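Local coordinates for protein flavodoxin (Aquifex aeolicus, PDB 2ARK) that probably serves as a low-potential electron donor to redox enzymes, carrying its electrons on a bound FMN cofactor, at residues M4-V9 / G34-L39; R30-T35 / L161-A166; K89-F94 / F120-V125; K19-L24 / A139-E144; V9-R14 / L39-E44. All blocks are in the same frame, centred on the assembly; numbering follows the deposited sequence.

Contact 1 of 5, residues M4-V9 / G34-L39; sequences MGKVLV and GTEVRL
V7 and V37 sit side by side on one face of the sheet, V7 CB 4.1 Å from V37 CG2, and each reaches diagonally to a further neighbour. V7 turns CG1 anti to its own N (chi1 168°), which leaves CG2 on the N side, where it meets T35 CG2 at 3.8 Å. V9 repeats that rotamer: its CG2 reaches back to V37 CG1, while its CG1 lies 3.8 Å from L39 CD1. These methyls form a continuous apolar strip facing helices 17-30 and 148-168, with V37 on A26 and A29 and V7 on L161. The segments are the two strands of the flavodoxin beta-alpha-beta unit made of strand 5-11, helix 17-30 and strand 35-41, parallel neighbours whose short axes approach to 4.7 Å and diverge by 23°. Parallel pairing shows in the nearly straight bonds: E36 N gives to G5 O and R38 N to V7 O, while V7 N donates to E36 O and V9 N to R38 O. G5 N to G34 O is longer, at 3.1 Å, and more bent. The face bearing K6, L8, E36 and R38 is more polar. K6 and E36 run alongside each other, but K6 CG stays 4.1 Å from E36 OE1. L8 CD2 passes R38 at an oblique angle, 3.7 Å from R38 O, and the R38 guanidinium leads away to a salt bridge with D49 and a cation-pi contact with W52. At the N-terminal end of the pair, selenomethionine M4 bends at chi3 (90°), which curls its CE methyl over the second strand to 3.5 Å from T35 O.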
# COMPACT_ATOMS: atom_id res chain seq x y z
N MSE A 4 -19.84 -12.69 26.23
CA MSE A 4 -20.15 -11.66 25.24
C MSE A 4 -18.96 -11.46 24.31
O MSE A 4 -17.81 -11.67 24.70
CB MSE A 4 -20.47 -10.33 25.93
CG MSE A 4 -21.75 -10.30 26.72
SE MSE A 4 -21.97 -8.60 27.77
CE MSE A 4 -22.96 -7.49 26.35
N GLY A 5 -19.23 -11.04 23.08
CA GLY A 5 -18.17 -10.57 22.19
C GLY A 5 -17.53 -9.34 22.79
O GLY A 5 -18.22 -8.47 23.31
N LYS A 6 -16.21 -9.28 22.76
CA LYS A 6 -15.44 -8.20 23.38
C LYS A 6 -14.81 -7.35 22.26
O LYS A 6 -13.95 -7.85 21.51
CB LYS A 6 -14.36 -8.78 24.30
CG LYS A 6 -14.85 -9.27 25.63
CD LYS A 6 -14.25 -10.63 25.93
CE LYS A 6 -13.03 -10.59 26.83
NZ LYS A 6 -12.31 -11.89 26.77
N VAL A 7 -15.28 -6.10 22.14
CA VAL A 7 -14.81 -5.16 21.11
C VAL A 7 -14.10 -3.93 21.70
O VAL A 7 -14.62 -3.26 22.60
CB VAL A 7 -15.99 -4.77 20.15
CG1 VAL A 7 -15.63 -3.59 19.25
CG2 VAL A 7 -16.39 -5.95 19.29
N LEU A 8 -12.91 -3.64 21.20
CA LEU A 8 -12.14 -2.45 21.59
C LEU A 8 -12.19 -1.45 20.46
O LEU A 8 -11.79 -1.74 19.32
CB LEU A 8 -10.67 -2.80 21.85
CG LEU A 8 -9.78 -2.03 22.83
CD1 LEU A 8 -8.35 -1.99 22.30
CD2 LEU A 8 -10.23 -0.59 23.30
N VAL A 9 -12.71 -0.26 20.75
CA VAL A 9 -12.58 0.84 19.81
C VAL A 9 -11.53 1.76 20.40
O VAL A 9 -11.73 2.34 21.44
CB VAL A 9 -13.93 1.57 19.55
CG1 VAL A 9 -13.76 2.67 18.47
CG2 VAL A 9 -14.98 0.57 19.14
N GLY A 34 -25.44 -8.69 22.90
CA GLY A 34 -24.44 -9.57 23.50
C GLY A 34 -23.02 -9.28 23.03
O GLY A 34 -22.16 -10.17 23.04
N THR A 35 -22.79 -8.05 22.59
CA THR A 35 -21.46 -7.54 22.34
C THR A 35 -21.16 -6.47 23.36
O THR A 35 -21.95 -5.54 23.59
CB THR A 35 -21.33 -6.95 20.92
OG1 THR A 35 -21.73 -7.92 19.95
CG2 THR A 35 -19.89 -6.49 20.65
N GLU A 36 -20.00 -6.62 23.98
CA GLU A 36 -19.48 -5.68 24.94
C GLU A 36 -18.39 -4.79 24.30
O GLU A 36 -17.50 -5.29 23.59
CB GLU A 36 -18.91 -6.47 26.09
CG GLU A 36 -18.63 -5.62 27.25
CD GLU A 36 -18.11 -6.43 28.39
OE1 GLU A 36 -17.67 -7.59 28.16
OE2 GLU A 36 -18.13 -5.89 29.51
N VAL A 37 -18.43 -3.48 24.57
CA VAL A 37 -17.54 -2.52 23.91
C VAL A 37 -16.72 -1.66 24.90
O VAL A 37 -17.25 -1.19 25.89
CB VAL A 37 -18.34 -1.64 22.88
CG1 VAL A 37 -17.45 -0.58 22.20
CG2 VAL A 37 -19.01 -2.53 21.85
N ARG A 38 -15.43 -1.49 24.64
CA ARG A 38 -14.62 -0.54 25.38
C ARG A 38 -14.26 0.53 24.36
O ARG A 38 -13.83 0.18 23.27
CB ARG A 38 -13.36 -1.21 25.97
CG ARG A 38 -13.43 -1.39 27.43
CD ARG A 38 -13.18 -2.81 27.95
NE ARG A 38 -11.84 -2.99 28.48
CZ ARG A 38 -11.50 -3.82 29.47
NH1 ARG A 38 -12.40 -4.57 30.09
NH2 ARG A 38 -10.24 -3.88 29.86
N LEU A 39 -14.48 1.81 24.70
CA LEU A 39 -14.05 2.95 23.86
C LEU A 39 -12.93 3.74 24.55
O LEU A 39 -13.12 4.29 25.65
CB LEU A 39 -15.25 3.85 23.57
CG LEU A 39 -15.11 5.17 22.80
CD1 LEU A 39 -14.51 5.00 21.37
CD2 LEU A 39 -16.47 5.89 22.76

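Contact 2 of 5, residues R30-T35 / L161-A166; sequences RSLEGT and LAEWVA
T35 OG1 is held twice: it donates to L32 O at 3.0 Å and accepts from a water 2.8 Å away. The same water donates its other hydrogen to A162 O at 2.7 Å, so it bridges the loop of 30-35 to helix 161-166, which share no direct hydrogen bond. The hydroxyl reaches L32 O from 34° outside that carbonyl's plane, across a type II beta turn running from L32 to T35; the turn's own T35 N to L32 O bond is weak at 3.2 Å, and the side-chain bond reinforces it. G34, at the third position of the turn, has the positive phi (76°) expected there. With OG1 opposite the carbonyl carbon (chi1 -55°), the T35 side chain sets both branches against A162 CB, OG1 at 3.7 Å and CG2 slightly farther. L32 supplies the rest of the apolar surface. Its CB faces A162 CB, and CD1 runs on along the helix, 3.5 Å from A162 O and 3.8 Å from A166 CB, one turn later. L32 CG also meets E163 CG obliquely, while the E163 carboxylate turns off to a salt bridge with R160. The contact packs the turn between helix 17-30 and strand 35-41 of the flavodoxin fold against the long helix 148-168, where the small side chains of A162 and A166 probably allow the close approach. A162 O also accepts the helical bond from A166 N; the water thus adds a second partner to both A162 O and T35 OG1 and makes the polar link across an otherwise apolar contact.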
# COMPACT_ATOMS: atom_id res chain seq x y z
N ARG A 30 -22.18 -2.04 19.64
CA ARG A 30 -23.09 -2.25 20.75
C ARG A 30 -24.46 -2.66 20.25
O ARG A 30 -25.24 -3.26 20.99
CB ARG A 30 -23.20 -1.01 21.64
CG ARG A 30 -21.97 -0.78 22.53
CD ARG A 30 -22.27 0.23 23.63
NE ARG A 30 -21.84 1.57 23.24
CZ ARG A 30 -20.74 2.17 23.70
NH1 ARG A 30 -20.43 3.38 23.24
NH2 ARG A 30 -19.94 1.57 24.61
N SER A 31 -24.73 -2.37 18.97
CA SER A 31 -26.06 -2.60 18.39
C SER A 31 -26.33 -4.10 18.18
O SER A 31 -27.48 -4.52 18.14
CB SER A 31 -26.28 -1.78 17.11
OG SER A 31 -25.76 -2.43 15.95
N LEU A 32 -25.26 -4.89 18.07
CA LEU A 32 -25.38 -6.35 18.03
C LEU A 32 -25.51 -6.86 19.46
O LEU A 32 -24.52 -6.86 20.19
CB LEU A 32 -24.13 -6.99 17.42
CG LEU A 32 -24.21 -8.25 16.54
CD1 LEU A 32 -23.14 -9.26 16.94
CD2 LEU A 32 -25.59 -8.91 16.46
N GLU A 33 -26.70 -7.31 19.84
CA GLU A 33 -26.93 -7.85 21.17
C GLU A 33 -25.85 -8.83 21.64
O GLU A 33 -25.40 -9.70 20.87
CB GLU A 33 -28.30 -8.53 21.22
CG GLU A 33 -29.39 -7.73 21.96
CD GLU A 33 -30.82 -8.18 21.56
OE1 GLU A 33 -31.15 -8.13 20.34
OE2 GLU A 33 -31.62 -8.58 22.45
N GLY A 34 -25.44 -8.69 22.90
CA GLY A 34 -24.44 -9.57 23.50
C GLY A 34 -23.02 -9.28 23.03
O GLY A 34 -22.16 -10.17 23.04
N THR A 35 -22.79 -8.05 22.59
CA THR A 35 -21.46 -7.54 22.34
C THR A 35 -21.16 -6.47 23.36
O THR A 35 -21.95 -5.54 23.59
CB THR A 35 -21.33 -6.95 20.92
OG1 THR A 35 -21.73 -7.92 19.95
CG2 THR A 35 -19.89 -6.49 20.65
N LEU A 161 -17.68 -5.63 12.64
CA LEU A 161 -16.69 -6.09 13.61
C LEU A 161 -17.34 -7.00 14.64
O LEU A 161 -16.82 -8.10 14.90
CB LEU A 161 -16.07 -4.90 14.33
CG LEU A 161 -14.63 -4.95 14.86
CD1 LEU A 161 -14.53 -4.02 16.04
CD2 LEU A 161 -14.07 -6.36 15.19
N ALA A 162 -18.47 -6.57 15.19
CA ALA A 162 -19.15 -7.32 16.24
C ALA A 162 -19.70 -8.63 15.69
O ALA A 162 -19.68 -9.66 16.37
CB ALA A 162 -20.26 -6.49 16.84
N GLU A 163 -20.20 -8.57 14.46
CA GLU A 163 -20.68 -9.73 13.73
C GLU A 163 -19.58 -10.74 13.42
O GLU A 163 -19.80 -11.93 13.57
CB GLU A 163 -21.37 -9.27 12.46
CG GLU A 163 -22.74 -8.63 12.71
CD GLU A 163 -23.33 -7.93 11.47
OE1 GLU A 163 -22.55 -7.59 10.54
OE2 GLU A 163 -24.57 -7.70 11.44
N TRP A 164 -18.38 -10.29 13.03
CA TRP A 164 -17.28 -11.24 12.78
C TRP A 164 -16.81 -11.87 14.10
O TRP A 164 -16.50 -13.07 14.16
CB TRP A 164 -16.09 -10.57 12.08
CG TRP A 164 -16.28 -10.15 10.63
CD1 TRP A 164 -15.65 -9.13 10.03
CD2 TRP A 164 -17.13 -10.75 9.63
NE1 TRP A 164 -16.04 -9.03 8.71
CE2 TRP A 164 -16.94 -10.01 8.43
CE3 TRP A 164 -18.03 -11.83 9.62
CZ2 TRP A 164 -17.62 -10.29 7.24
CZ3 TRP A 164 -18.72 -12.12 8.43
CH2 TRP A 164 -18.50 -11.35 7.25
N VAL A 165 -16.75 -11.06 15.16
CA VAL A 165 -16.48 -11.58 16.50
C VAL A 165 -17.50 -12.64 16.90
O VAL A 165 -17.13 -13.69 17.39
CB VAL A 165 -16.43 -10.47 17.56
CG1 VAL A 165 -16.54 -11.06 18.99
CG2 VAL A 165 -15.16 -9.62 17.38
N ALA A 166 -18.77 -12.37 16.66
CA ALA A 166 -19.88 -13.26 16.99
C ALA A 166 -19.85 -14.57 16.21
O ALA A 166 -20.20 -15.63 16.75
CB ALA A 166 -21.21 -12.55 16.73
O HOH W 1 -19.91 -9.85 19.04

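Contact 3 of 5, residues K89-F94 / F120-V125; sequences KIACAF and FLVFGV
Strand 90-97 and strand 121-128 are the two strands of a beta-alpha-beta unit closed through helix 104-117, and here they pair in parallel toward one side of the flavodoxin sheet. L121 N gives a hydrogen bond to K89 O at 2.8 Å, and A91 N returns one to L121 O. The next bond, F123 N to A91 O, is weak at 3.3 Å and 136°. Beyond it the strands part, and a water spans the widened gap, donating to F123 O and accepting from A93 N. Two phenylalanine rings pack on the first strand. K89 CB lies over one face of the F120 ring, 3.9 Å from its centroid and 20° off the normal, and the lysine chain continues alongside the ring before NZ turns to A53 O. A91 CB approaches the same ring obliquely, 4.0 Å from F120 CD2. In this doubly wound alpha/beta fold a second subunit completes the burial, its V122 and F120 packing on V122 and F123. F123 sets its CG between N and the carbonyl carbon (chi1 69°), which swings the ring back across the first strand. There C92 CB stands over one face, 3.6 Å from F123 CZ, with SG oblique to the ring as a sulfur-aromatic contact. The I90 and F123 side chains cross at about a right angle, I90 CG2 3.6 Å from F123 CE1. W164 meets F123 edge-to-face, and V122 carries backbone hydrogen bonds to the second subunit.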
# COMPACT_ATOMS: atom_id res chain seq x y z
N LYS A 89 -6.52 -12.10 16.70
CA LYS A 89 -7.52 -11.09 17.02
C LYS A 89 -8.03 -10.59 15.70
O LYS A 89 -7.33 -10.71 14.69
CB LYS A 89 -6.97 -9.95 17.88
CG LYS A 89 -6.91 -10.32 19.33
CD LYS A 89 -6.23 -9.27 20.18
CE LYS A 89 -5.66 -9.93 21.43
NZ LYS A 89 -6.73 -10.60 22.22
N ILE A 90 -9.26 -10.07 15.70
CA ILE A 90 -9.92 -9.56 14.51
C ILE A 90 -9.91 -8.04 14.62
O ILE A 90 -10.24 -7.50 15.69
CB ILE A 90 -11.36 -10.11 14.39
CG1 ILE A 90 -11.31 -11.64 14.22
CG2 ILE A 90 -12.10 -9.47 13.23
CD1 ILE A 90 -12.62 -12.35 14.41
N ALA A 91 -9.51 -7.35 13.55
CA ALA A 91 -9.34 -5.89 13.56
C ALA A 91 -9.72 -5.24 12.24
O ALA A 91 -9.72 -5.89 11.19
CB ALA A 91 -7.92 -5.51 13.93
N CYS A 92 -10.09 -3.96 12.32
CA CYS A 92 -10.35 -3.07 11.17
C CYS A 92 -9.87 -1.65 11.54
O CYS A 92 -9.34 -1.46 12.64
CB CYS A 92 -11.83 -3.06 10.84
SG CYS A 92 -12.88 -2.60 12.25
N ALA A 93 -10.08 -0.69 10.64
CA ALA A 93 -9.45 0.63 10.67
C ALA A 93 -10.48 1.69 10.36
O ALA A 93 -11.48 1.39 9.69
CB ALA A 93 -8.28 0.70 9.60
N PHE A 94 -10.27 2.92 10.81
CA PHE A 94 -11.08 4.06 10.32
C PHE A 94 -10.31 5.37 10.38
O PHE A 94 -9.32 5.47 11.14
CB PHE A 94 -12.44 4.16 11.00
CG PHE A 94 -12.37 4.29 12.52
CD1 PHE A 94 -12.24 3.15 13.34
CD2 PHE A 94 -12.53 5.55 13.13
CE1 PHE A 94 -12.21 3.27 14.73
CE2 PHE A 94 -12.51 5.68 14.54
CZ PHE A 94 -12.33 4.55 15.34
N PHE A 120 -2.97 -10.37 13.36
CA PHE A 120 -4.43 -10.22 13.38
C PHE A 120 -5.05 -10.55 12.02
O PHE A 120 -4.40 -10.45 10.98
CB PHE A 120 -4.83 -8.79 13.77
CG PHE A 120 -4.36 -8.35 15.14
CD1 PHE A 120 -3.81 -9.26 16.05
CD2 PHE A 120 -4.52 -7.02 15.52
CE1 PHE A 120 -3.42 -8.86 17.31
CE2 PHE A 120 -4.14 -6.58 16.79
CZ PHE A 120 -3.58 -7.50 17.70
N LEU A 121 -6.30 -10.98 12.06
CA LEU A 121 -7.13 -11.14 10.87
C LEU A 121 -7.83 -9.80 10.67
O LEU A 121 -8.58 -9.35 11.56
CB LEU A 121 -8.19 -12.23 11.09
CG LEU A 121 -8.02 -13.75 11.06
CD1 LEU A 121 -8.05 -14.26 9.64
CD2 LEU A 121 -6.78 -14.30 11.81
N VAL A 122 -7.57 -9.14 9.53
CA VAL A 122 -8.14 -7.82 9.23
C VAL A 122 -9.10 -7.81 8.04
O VAL A 122 -9.08 -8.68 7.17
CB VAL A 122 -7.03 -6.75 9.05
CG1 VAL A 122 -6.02 -6.81 10.23
CG2 VAL A 122 -6.30 -6.93 7.71
N PHE A 123 -9.96 -6.81 8.01
CA PHE A 123 -11.03 -6.78 7.02
C PHE A 123 -11.49 -5.30 6.79
O PHE A 123 -11.22 -4.41 7.62
CB PHE A 123 -12.23 -7.64 7.52
CG PHE A 123 -12.92 -7.05 8.71
CD1 PHE A 123 -12.42 -7.24 10.00
CD2 PHE A 123 -14.04 -6.24 8.55
CE1 PHE A 123 -13.08 -6.67 11.11
CE2 PHE A 123 -14.67 -5.66 9.66
CZ PHE A 123 -14.17 -5.86 10.92
N GLY A 124 -12.17 -5.10 5.67
CA GLY A 124 -12.98 -3.91 5.41
C GLY A 124 -14.40 -4.38 5.11
O GLY A 124 -14.71 -5.58 5.26
N VAL A 125 -15.28 -3.47 4.70
CA VAL A 125 -16.71 -3.78 4.53
C VAL A 125 -17.22 -3.51 3.14
O VAL A 125 -17.00 -2.46 2.58
CB VAL A 125 -17.58 -3.03 5.58
CG1 VAL A 125 -19.05 -3.29 5.34
CG2 VAL A 125 -17.21 -3.45 6.99
O HOH W 2 -11.00 -1.72 8.03

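Contact 4 of 5, residues K19-L24 / A139-E144; sequences KKMAEL and AVVAGE
A139 opens strand 139-142, the edge strand beside 90-97 in the flavodoxin sheet, and its CB lies 3.9 Å from the CE methyl of selenomethionine M21 on helix 17-30. The helix packs across this face: its axis and that of the strand are 10.3 Å apart at closest and 145° apart in direction, a spacing that the M21 side chain spans. At V140 the side chain points away from the helix, although its backbone N is 3.8 Å from M21 CE; V140 instead packs on G101 of a third subunit. V141 returns to the helix side, with CG2 on the N side of its CB (CG1 anti, chi1 177°) and 3.8 Å from M21 CE, so the methyl is taken up between A139 and V141. F94, C154 and P145 also touch M21. After G143, whose positive phi turns the chain, E144 extends its side chain obliquely toward K20. Only the aliphatic part of the lysine meets it, CG at 4.0 Å from OE2, and K20 NZ stays 6.8 Å from E144 OE2, which is no salt bridge. M21 itself runs straight to SE and then bends at chi3 (80°), bringing CE to 3.3 Å from A139 O.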
# COMPACT_ATOMS: atom_id res chain seq x y z
N LYS A 19 -12.70 11.07 16.88
CA LYS A 19 -13.46 10.76 18.10
C LYS A 19 -14.95 10.60 17.78
O LYS A 19 -15.56 9.65 18.24
CB LYS A 19 -13.25 11.80 19.24
CG LYS A 19 -13.68 11.26 20.68
CD LYS A 19 -14.21 12.31 21.64
CE LYS A 19 -14.44 11.77 23.07
NZ LYS A 19 -14.19 12.81 24.20
N LYS A 20 -15.53 11.50 17.01
CA LYS A 20 -16.92 11.36 16.58
C LYS A 20 -17.14 10.07 15.76
O LYS A 20 -18.11 9.34 16.01
CB LYS A 20 -17.40 12.62 15.84
CG LYS A 20 -17.86 13.76 16.78
CD LYS A 20 -16.67 14.42 17.53
CE LYS A 20 -16.95 14.85 19.03
NZ LYS A 20 -15.67 15.10 19.83
N MSE A 21 -16.23 9.75 14.83
CA MSE A 21 -16.26 8.44 14.16
C MSE A 21 -16.20 7.28 15.14
O MSE A 21 -16.92 6.33 14.98
CB MSE A 21 -15.11 8.27 13.19
CG MSE A 21 -15.06 9.30 12.09
SE MSE A 21 -13.60 8.91 10.84
CE MSE A 21 -14.48 7.46 9.75
N ALA A 22 -15.33 7.37 16.14
CA ALA A 22 -15.08 6.27 17.09
C ALA A 22 -16.30 5.95 17.92
O ALA A 22 -16.57 4.79 18.25
CB ALA A 22 -13.94 6.63 17.99
N GLU A 23 -17.06 7.01 18.23
CA GLU A 23 -18.25 6.88 19.05
C GLU A 23 -19.33 6.15 18.26
O GLU A 23 -20.08 5.35 18.82
CB GLU A 23 -18.74 8.25 19.50
CG GLU A 23 -17.96 8.86 20.62
CD GLU A 23 -18.26 10.35 20.81
OE1 GLU A 23 -18.90 10.96 19.93
OE2 GLU A 23 -17.87 10.92 21.85
N LEU A 24 -19.39 6.43 16.96
CA LEU A 24 -20.34 5.82 16.04
C LEU A 24 -19.99 4.38 15.73
O LEU A 24 -20.89 3.53 15.63
CB LEU A 24 -20.44 6.63 14.76
CG LEU A 24 -21.22 7.95 14.92
CD1 LEU A 24 -20.88 8.95 13.81
CD2 LEU A 24 -22.73 7.72 15.05
N ALA A 139 -13.88 2.52 7.62
CA ALA A 139 -14.73 3.71 7.55
C ALA A 139 -13.86 4.96 7.32
O ALA A 139 -12.89 5.18 8.02
CB ALA A 139 -15.62 3.83 8.81
N VAL A 140 -14.18 5.76 6.32
CA VAL A 140 -13.42 6.98 5.99
C VAL A 140 -14.41 8.16 5.79
O VAL A 140 -15.53 7.97 5.29
CB VAL A 140 -12.49 6.79 4.72
CG1 VAL A 140 -11.39 5.72 4.98
CG2 VAL A 140 -13.32 6.41 3.45
N VAL A 141 -14.00 9.36 6.20
CA VAL A 141 -14.79 10.58 6.08
C VAL A 141 -13.83 11.74 5.86
O VAL A 141 -12.67 11.68 6.28
CB VAL A 141 -15.67 10.84 7.39
CG1 VAL A 141 -16.42 12.14 7.26
CG2 VAL A 141 -16.69 9.69 7.64
N ALA A 142 -14.27 12.80 5.19
CA ALA A 142 -13.50 14.02 5.23
C ALA A 142 -14.11 14.94 6.30
O ALA A 142 -15.32 15.24 6.27
CB ALA A 142 -13.45 14.68 3.88
N GLY A 143 -13.29 15.36 7.26
CA GLY A 143 -13.78 16.13 8.41
C GLY A 143 -14.64 15.32 9.38
O GLY A 143 -14.41 14.13 9.59
N GLU A 144 -15.65 15.97 9.95
CA GLU A 144 -16.56 15.31 10.89
C GLU A 144 -17.65 14.47 10.17
O GLU A 144 -18.18 14.89 9.14
CB GLU A 144 -17.17 16.36 11.83
CG GLU A 144 -18.26 15.82 12.76
CD GLU A 144 -19.01 16.90 13.54
OE1 GLU A 144 -18.93 18.11 13.19
OE2 GLU A 144 -19.68 16.53 14.53

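Contact 5 of 5, residues V9-R14 / L39-E44; sequences VIYDTR and LKHVDE
Y11 holds CG between its N and carbonyl carbon (chi1 65°), and H41 sets CG opposite its N (chi1 178°), which brings the tyrosine ring across to H41 CA and turns the imidazole edge toward its face. H41 CA sits over one face of the Y11 ring, 4.0 Å from the centroid, and the two rings form an offset edge-to-face pair, planes 72° apart and centroids 5.5 Å apart. L39 CD1 fills in obliquely at 3.7 Å from Y11 CE2. The parallel pairing of the flavodoxin sheet continues alongside: K40 N to V9 O, Y11 N to K40 O, and V42 N to Y11 O at 2.8 Å. Past Y11 and H41 the chains leave the sheet, and V42 CG1 packs 4.0 Å from D12 CG while D12 OD1 accepts from T13 N and OD2 bonds to S68. H41 N is held by E44 OE1, and H41 NE2 gives a weak bond to D43. T13, with OG1 bound to G16 N, lies near a phosphate ion, probably from the crystallisation liquor, at the first-strand loop where flavodoxins hold the FMN phosphate, consistent with such a site here. D43, with D12 OD1 farther off at 4.1 Å from H41 NE2, could together favour a protonated imidazole electrostatically.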
# COMPACT_ATOMS: atom_id res chain seq x y z
N VAL A 9 -12.71 -0.26 20.75
CA VAL A 9 -12.58 0.84 19.81
C VAL A 9 -11.53 1.76 20.40
O VAL A 9 -11.73 2.34 21.44
CB VAL A 9 -13.93 1.57 19.55
CG1 VAL A 9 -13.76 2.67 18.47
CG2 VAL A 9 -14.98 0.57 19.14
N ILE A 10 -10.39 1.87 19.72
CA ILE A 10 -9.30 2.69 20.23
C ILE A 10 -8.99 3.73 19.16
O ILE A 10 -8.95 3.39 17.99
CB ILE A 10 -8.08 1.78 20.62
CG1 ILE A 10 -6.98 2.57 21.28
CG2 ILE A 10 -7.50 0.97 19.40
CD1 ILE A 10 -5.62 1.79 21.21
N TYR A 11 -8.83 5.01 19.52
CA TYR A 11 -8.65 6.08 18.49
C TYR A 11 -7.65 7.15 18.96
O TYR A 11 -7.49 7.38 20.15
CB TYR A 11 -10.00 6.74 18.12
CG TYR A 11 -10.58 7.48 19.29
CD1 TYR A 11 -10.36 8.84 19.46
CD2 TYR A 11 -11.26 6.80 20.29
CE1 TYR A 11 -10.82 9.50 20.60
CE2 TYR A 11 -11.74 7.45 21.41
CZ TYR A 11 -11.53 8.80 21.55
OH TYR A 11 -11.99 9.43 22.68
N ASP A 12 -6.97 7.76 17.99
CA ASP A 12 -6.30 9.02 18.17
C ASP A 12 -7.14 10.08 17.45
O ASP A 12 -8.01 9.74 16.64
CB ASP A 12 -4.89 8.96 17.60
CG ASP A 12 -4.01 10.12 18.08
OD1 ASP A 12 -4.48 10.94 18.88
OD2 ASP A 12 -2.85 10.25 17.64
N THR A 13 -6.88 11.35 17.73
CA THR A 13 -7.58 12.45 17.06
C THR A 13 -6.77 13.78 17.13
O THR A 13 -6.09 14.05 18.12
CB THR A 13 -9.05 12.60 17.65
OG1 THR A 13 -9.79 13.55 16.88
CG2 THR A 13 -9.04 13.03 19.14
N ARG A 14 -6.79 14.59 16.08
CA ARG A 14 -6.32 15.97 16.25
C ARG A 14 -7.38 16.99 16.64
O ARG A 14 -7.12 17.79 17.53
CB ARG A 14 -5.43 16.53 15.11
CG ARG A 14 -5.56 15.93 13.72
CD ARG A 14 -5.15 17.01 12.63
NE ARG A 14 -3.72 17.20 12.26
CZ ARG A 14 -2.65 16.68 12.86
NH1 ARG A 14 -2.76 15.88 13.94
NH2 ARG A 14 -1.43 16.95 12.37
N LEU A 39 -14.48 1.81 24.70
CA LEU A 39 -14.05 2.95 23.86
C LEU A 39 -12.93 3.74 24.55
O LEU A 39 -13.12 4.29 25.65
CB LEU A 39 -15.25 3.85 23.57
CG LEU A 39 -15.11 5.17 22.80
CD1 LEU A 39 -14.51 5.00 21.37
CD2 LEU A 39 -16.47 5.89 22.76
N LYS A 40 -11.74 3.77 23.94
CA LYS A 40 -10.60 4.51 24.56
C LYS A 40 -9.87 5.42 23.59
O LYS A 40 -9.67 5.06 22.46
CB LYS A 40 -9.58 3.55 25.18
CG LYS A 40 -10.15 2.41 26.03
CD LYS A 40 -10.12 2.67 27.51
CE LYS A 40 -10.83 1.49 28.25
NZ LYS A 40 -10.54 1.29 29.75
N HIS A 41 -9.47 6.61 24.04
CA HIS A 41 -8.44 7.39 23.36
C HIS A 41 -7.08 6.64 23.56
O HIS A 41 -6.87 5.98 24.58
CB HIS A 41 -8.43 8.83 23.90
CG HIS A 41 -7.37 9.70 23.29
ND1 HIS A 41 -7.51 10.29 22.05
CD2 HIS A 41 -6.16 10.10 23.76
CE1 HIS A 41 -6.42 10.99 21.77
NE2 HIS A 41 -5.58 10.88 22.79
N VAL A 42 -6.18 6.73 22.58
CA VAL A 42 -4.86 6.12 22.68
C VAL A 42 -4.08 6.41 24.00
O VAL A 42 -3.42 5.50 24.53
CB VAL A 42 -3.97 6.40 21.43
CG1 VAL A 42 -3.64 7.86 21.30
CG2 VAL A 42 -2.70 5.62 21.49
N ASP A 43 -4.16 7.65 24.53
CA ASP A 43 -3.47 8.03 25.78
C ASP A 43 -4.10 7.35 26.99
O ASP A 43 -3.47 7.25 28.04
CB ASP A 43 -3.60 9.52 26.07
CG ASP A 43 -2.94 10.42 25.04
OD1 ASP A 43 -1.92 10.04 24.40
OD2 ASP A 43 -3.46 11.55 24.90
N GLU A 44 -5.35 6.92 26.85
CA GLU A 44 -6.11 6.23 27.89
C GLU A 44 -5.84 4.72 27.87
O GLU A 44 -5.89 4.08 28.90
CB GLU A 44 -7.59 6.42 27.54
CG GLU A 44 -8.54 6.85 28.62
CD GLU A 44 -10.04 6.79 28.14
OE1 GLU A 44 -10.34 7.07 26.93
OE2 GLU A 44 -10.90 6.46 29.01

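How the contacts relate
Contacts 1 and 5 are successive parts of one strand pair, 5-11 with 35-41, sharing V9 and L39, with centres about 15 Å apart. Contact 2 lies about 7 Å from contact 1, centre to centre, and shares G34 and T35 with it, setting the turn before strand 35-41 against helix 148-168. Contact 3, nested in the chain loop that contact 2 closes, pairs strands 90-97 and 121-128 in the same sheet; its F94 touches V9 and Y11, and also A22, M21 and A139 of contact 4. Helix 17-30 in contact 4 follows strand 5-11 and precedes strand 35-41. Together they join strands and flanking helices into the layered fold of flavodoxin.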